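Local structure of peptide ABC transporter permease (Staphylococcus hominis, 6EXS) at residues A[364-374]-A[412-420]. The protein probably transports peptides across the cell membrane as a POT-family member of the major facilitator superfamily, and binds a thioalcohol-conjugated dipeptide, a malodour precursor. Sequence-based numbering, arbitrary orientation.
Sequences LAIKFSIGTLL and CLSPTGNSA. With OLC ((2R)-2,3-dihydroxypropyl (9Z)-octadec-9-enoate), chain F.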
loop_
_atom_site.group_PDB
_atom_site.type_symbol
_atom_site.label_atom_id
_atom_site.label_comp_id
_atom_site.label_asym_id
_atom_site.label_seq_id
_atom_site.Cartn_x
_atom_site.Cartn_y
_atom_site.Cartn_z
ATOM N N LEU A 364 15.249 -15.344 -5.469
ATOM C CA LEU A 364 14.631 -14.167 -4.857
ATOM C C LEU A 364 15.269 -12.882 -5.412
ATOM O O LEU A 364 14.558 -11.969 -5.842
ATOM C CB LEU A 364 14.839 -14.247 -3.331
ATOM C CG LEU A 364 13.611 -14.120 -2.436
ATOM C CD1 LEU A 364 13.841 -14.822 -1.114
ATOM C CD2 LEU A 364 13.282 -12.668 -2.175
ATOM N N ALA A 365 16.620 -12.857 -5.448
ATOM C CA ALA A 365 17.446 -11.753 -5.933
ATOM C C ALA A 365 17.240 -11.481 -7.419
ATOM O O ALA A 365 17.142 -10.319 -7.790
ATOM C CB ALA A 365 18.915 -12.024 -5.632
ATOM N N ILE A 366 17.160 -12.536 -8.261
ATOM C CA ILE A 366 16.935 -12.410 -9.707
ATOM C C ILE A 366 15.508 -11.880 -9.987
ATOM O O ILE A 366 15.364 -10.947 -10.780
ATOM C CB ILE A 366 17.284 -13.714 -10.489
ATOM C CG1 ILE A 366 18.764 -14.105 -10.291
ATOM C CG2 ILE A 366 16.974 -13.583 -11.992
ATOM C CD1 ILE A 366 19.116 -15.612 -10.577
ATOM N N LYS A 367 14.478 -12.445 -9.303
ATOM C CA LYS A 367 13.062 -12.056 -9.431
ATOM C C LYS A 367 12.845 -10.579 -9.101
ATOM O O LYS A 367 12.152 -9.888 -9.852
ATOM C CB LYS A 367 12.158 -12.933 -8.552
ATOM C CG LYS A 367 11.911 -14.331 -9.098
ATOM C CD LYS A 367 10.884 -15.059 -8.253
ATOM C CE LYS A 367 10.688 -16.493 -8.655
ATOM N NZ LYS A 367 9.612 -17.124 -7.857
ATOM N N PHE A 368 13.465 -10.097 -7.993
ATOM C CA PHE A 368 13.431 -8.699 -7.540
ATOM C C PHE A 368 14.117 -7.779 -8.544
ATOM O O PHE A 368 13.606 -6.698 -8.833
ATOM C CB PHE A 368 14.099 -8.563 -6.170
ATOM C CG PHE A 368 13.138 -8.579 -5.009
ATOM C CD1 PHE A 368 12.406 -9.725 -4.704
ATOM C CD2 PHE A 368 12.995 -7.467 -4.191
ATOM C CE1 PHE A 368 11.517 -9.740 -3.627
ATOM C CE2 PHE A 368 12.115 -7.484 -3.110
ATOM C CZ PHE A 368 11.384 -8.621 -2.832
ATOM N N SER A 369 15.268 -8.222 -9.082
ATOM C CA SER A 369 16.042 -7.502 -10.083
ATOM C C SER A 369 15.239 -7.337 -11.377
ATOM O O SER A 369 15.202 -6.228 -11.911
ATOM C CB SER A 369 17.371 -8.206 -10.340
ATOM O OG SER A 369 18.173 -8.201 -9.170
ATOM N N ILE A 370 14.544 -8.417 -11.836
ATOM C CA ILE A 370 13.683 -8.421 -13.023
ATOM C C ILE A 370 12.553 -7.393 -12.851
ATOM O O ILE A 370 12.300 -6.604 -13.767
ATOM C CB ILE A 370 13.138 -9.841 -13.337
ATOM C CG1 ILE A 370 14.260 -10.784 -13.793
ATOM C CG2 ILE A 370 12.017 -9.796 -14.384
ATOM C CD1 ILE A 370 13.948 -12.318 -13.554
ATOM N N GLY A 371 11.920 -7.404 -11.674
ATOM C CA GLY A 371 10.834 -6.499 -11.314
ATOM C C GLY A 371 11.220 -5.036 -11.330
ATOM O O GLY A 371 10.518 -4.227 -11.942
ATOM N N THR A 372 12.351 -4.694 -10.668
ATOM C CA THR A 372 12.901 -3.331 -10.564
ATOM C C THR A 372 13.365 -2.796 -11.918
ATOM O O THR A 372 13.119 -1.625 -12.213
ATOM C CB THR A 372 14.023 -3.267 -9.525
ATOM O OG1 THR A 372 13.609 -3.967 -8.360
ATOM C CG2 THR A 372 14.365 -1.860 -9.144
ATOM N N LEU A 373 14.049 -3.645 -12.730
ATOM C CA LEU A 373 14.502 -3.291 -14.078
ATOM C C LEU A 373 13.286 -2.935 -14.915
ATOM O O LEU A 373 13.318 -1.926 -15.616
ATOM C CB LEU A 373 15.254 -4.457 -14.749
ATOM C CG LEU A 373 16.720 -4.669 -14.380
ATOM C CD1 LEU A 373 17.209 -6.004 -14.901
ATOM C CD2 LEU A 373 17.612 -3.528 -14.883
ATOM N N LEU A 374 12.194 -3.736 -14.799
ATOM C CA LEU A 374 10.935 -3.486 -15.503
ATOM C C LEU A 374 10.260 -2.184 -15.033
ATOM O O LEU A 374 9.768 -1.421 -15.874
ATOM C CB LEU A 374 9.984 -4.697 -15.446
ATOM C CG LEU A 374 10.300 -5.855 -16.402
ATOM C CD1 LEU A 374 9.602 -7.119 -15.969
ATOM C CD2 LEU A 374 9.898 -5.533 -17.822
ATOM N N CYS A 412 6.672 -10.326 -10.739
ATOM C CA CYS A 412 7.980 -10.937 -10.472
ATOM C C CYS A 412 8.394 -10.737 -9.024
ATOM O O CYS A 412 8.996 -11.626 -8.432
ATOM C CB CYS A 412 9.044 -10.364 -11.404
ATOM S SG CYS A 412 8.655 -10.499 -13.161
ATOM N N LEU A 413 8.134 -9.533 -8.495
ATOM C CA LEU A 413 8.554 -9.032 -7.193
ATOM C C LEU A 413 7.640 -9.377 -6.008
ATOM O O LEU A 413 8.154 -9.810 -4.976
ATOM C CB LEU A 413 8.720 -7.505 -7.318
ATOM C CG LEU A 413 9.544 -6.802 -6.264
ATOM C CD1 LEU A 413 10.710 -6.074 -6.892
ATOM C CD2 LEU A 413 8.687 -5.849 -5.473
ATOM N N SER A 414 6.315 -9.123 -6.126
ATOM C CA SER A 414 5.328 -9.307 -5.050
ATOM C C SER A 414 5.250 -10.737 -4.442
ATOM O O SER A 414 5.350 -10.808 -3.213
ATOM C CB SER A 414 3.942 -8.832 -5.474
ATOM O OG SER A 414 3.621 -7.590 -4.872
ATOM N N PRO A 415 5.084 -11.873 -5.195
ATOM C CA PRO A 415 5.025 -13.194 -4.519
ATOM C C PRO A 415 6.348 -13.588 -3.858
ATOM O O PRO A 415 6.386 -14.432 -2.959
ATOM C CB PRO A 415 4.673 -14.170 -5.651
ATOM C CG PRO A 415 4.237 -13.324 -6.795
ATOM C CD PRO A 415 4.955 -12.029 -6.657
ATOM N N THR A 416 7.427 -12.939 -4.320
ATOM C CA THR A 416 8.821 -13.093 -3.917
ATOM C C THR A 416 9.140 -12.305 -2.631
ATOM O O THR A 416 9.934 -12.780 -1.819
ATOM C CB THR A 416 9.711 -12.712 -5.110
ATOM O OG1 THR A 416 9.133 -13.239 -6.306
ATOM C CG2 THR A 416 11.110 -13.225 -4.977
ATOM N N GLY A 417 8.524 -11.132 -2.466
ATOM C CA GLY A 417 8.693 -10.279 -1.292
ATOM C C GLY A 417 7.988 -10.807 -0.059
ATOM O O GLY A 417 8.535 -10.739 1.046
ATOM N N ASN A 418 6.757 -11.334 -0.254
ATOM C CA ASN A 418 5.898 -11.920 0.782
ATOM C C ASN A 418 6.486 -13.223 1.347
ATOM O O ASN A 418 6.343 -13.489 2.542
ATOM C CB ASN A 418 4.482 -12.165 0.228
ATOM C CG ASN A 418 3.676 -10.911 -0.044
ATOM O OD1 ASN A 418 4.136 -9.959 -0.684
ATOM N ND2 ASN A 418 2.426 -10.905 0.400
ATOM N N SER A 419 7.142 -14.024 0.480
ATOM C CA SER A 419 7.788 -15.301 0.811
ATOM C C SER A 419 9.185 -15.106 1.436
ATOM O O SER A 419 9.753 -16.058 1.976
ATOM C CB SER A 419 7.892 -16.177 -0.436
ATOM O OG SER A 419 6.628 -16.374 -1.048
ATOM N N ALA A 420 9.728 -13.873 1.356
ATOM C CA ALA A 420 11.040 -13.484 1.878
ATOM C C ALA A 420 10.999 -13.043 3.342
ATOM O O ALA A 420 11.994 -13.205 4.053
ATOM C CB ALA A 420 11.620 -12.373 1.026
HETATM C C18 OLC F . 8.016 -8.639 -20.399
HETATM C C10 OLC F . 11.790 0.462 -22.922
HETATM C C9 OLC F . 11.753 1.575 -23.649
HETATM C C17 OLC F . 9.156 -7.788 -20.918
HETATM C C11 OLC F . 11.489 -0.943 -23.373
HETATM C C8 OLC F . 11.378 1.708 -25.105
HETATM C C24 OLC F . 7.478 10.983 -33.431
HETATM C C16 OLC F . 8.773 -6.336 -21.190
HETATM C C12 OLC F . 10.611 -1.727 -22.402
HETATM C C7 OLC F . 11.279 3.156 -25.573
HETATM C C15 OLC F . 9.911 -5.516 -21.785
HETATM C C13 OLC F . 10.684 -3.233 -22.597
HETATM C C6 OLC F . 10.674 3.320 -26.957
HETATM C C14 OLC F . 9.689 -4.013 -21.757
HETATM C C5 OLC F . 10.711 4.742 -27.500
HETATM C C4 OLC F . 9.481 5.575 -27.174
HETATM C C3 OLC F . 8.713 6.065 -28.395
HETATM C C2 OLC F . 9.110 7.465 -28.862
HETATM C C21 OLC F . 7.676 10.044 -31.103
HETATM C C1 OLC F . 8.172 8.052 -29.880
HETATM C C22 OLC F . 8.405 10.421 -32.372
HETATM O O19 OLC F . 7.177 7.512 -30.290
HETATM O O25 OLC F . 6.957 12.257 -33.064
HETATM O O23 OLC F . 9.452 11.356 -32.085
HETATM O O20 OLC F . 8.579 9.269 -30.275
#
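Leu413 sits over one face of the Phe368 ring, its CG 4.0 Å from the ring centroid and 8° off the ring normal, a CH-pi contact in which the two side chains cross at about a right angle. A chi1 of -161°, with CG turned away from the backbone N of Leu413, brings that carbon over the ring. Leu413 CD1 comes to 3.5 Å from Phe368 O. Edge-on, the same ring meets the backbone of the other helix: Phe368 CZ comes to 3.5 Å from Gly417 CA, where no side chain intervenes, and Thr416 C lies near the ring plane. These residues join helices 364-389 and 396-418, consecutive membrane helices of the major facilitator fold; within segments 364-374 and 412-418 the axes approach to 8.1 Å at 142° between their N-to-C directions, and no hydrogen bond links the two segments. Thr416 turns its two branches to different tasks. Thr416 OG1 donates to Cys412 O one turn back (2.7 Å), close to the point where Pro415 interrupts the helical bonding, while Thr416 CG2 packs 3.6 Å from Leu364 CD2. The extended chain of Lys367 crosses Thr416 with its methylenes; its NZ is hydrogen-bonded to Gln361 OE1, and Lys367 also makes a cation-pi contact with Trp354. Toward the other end, Cys412 SG rests 3.6 Å from Ile370 CG2, and Leu374 CD2 touches the acyl chain of a monoolein at C16.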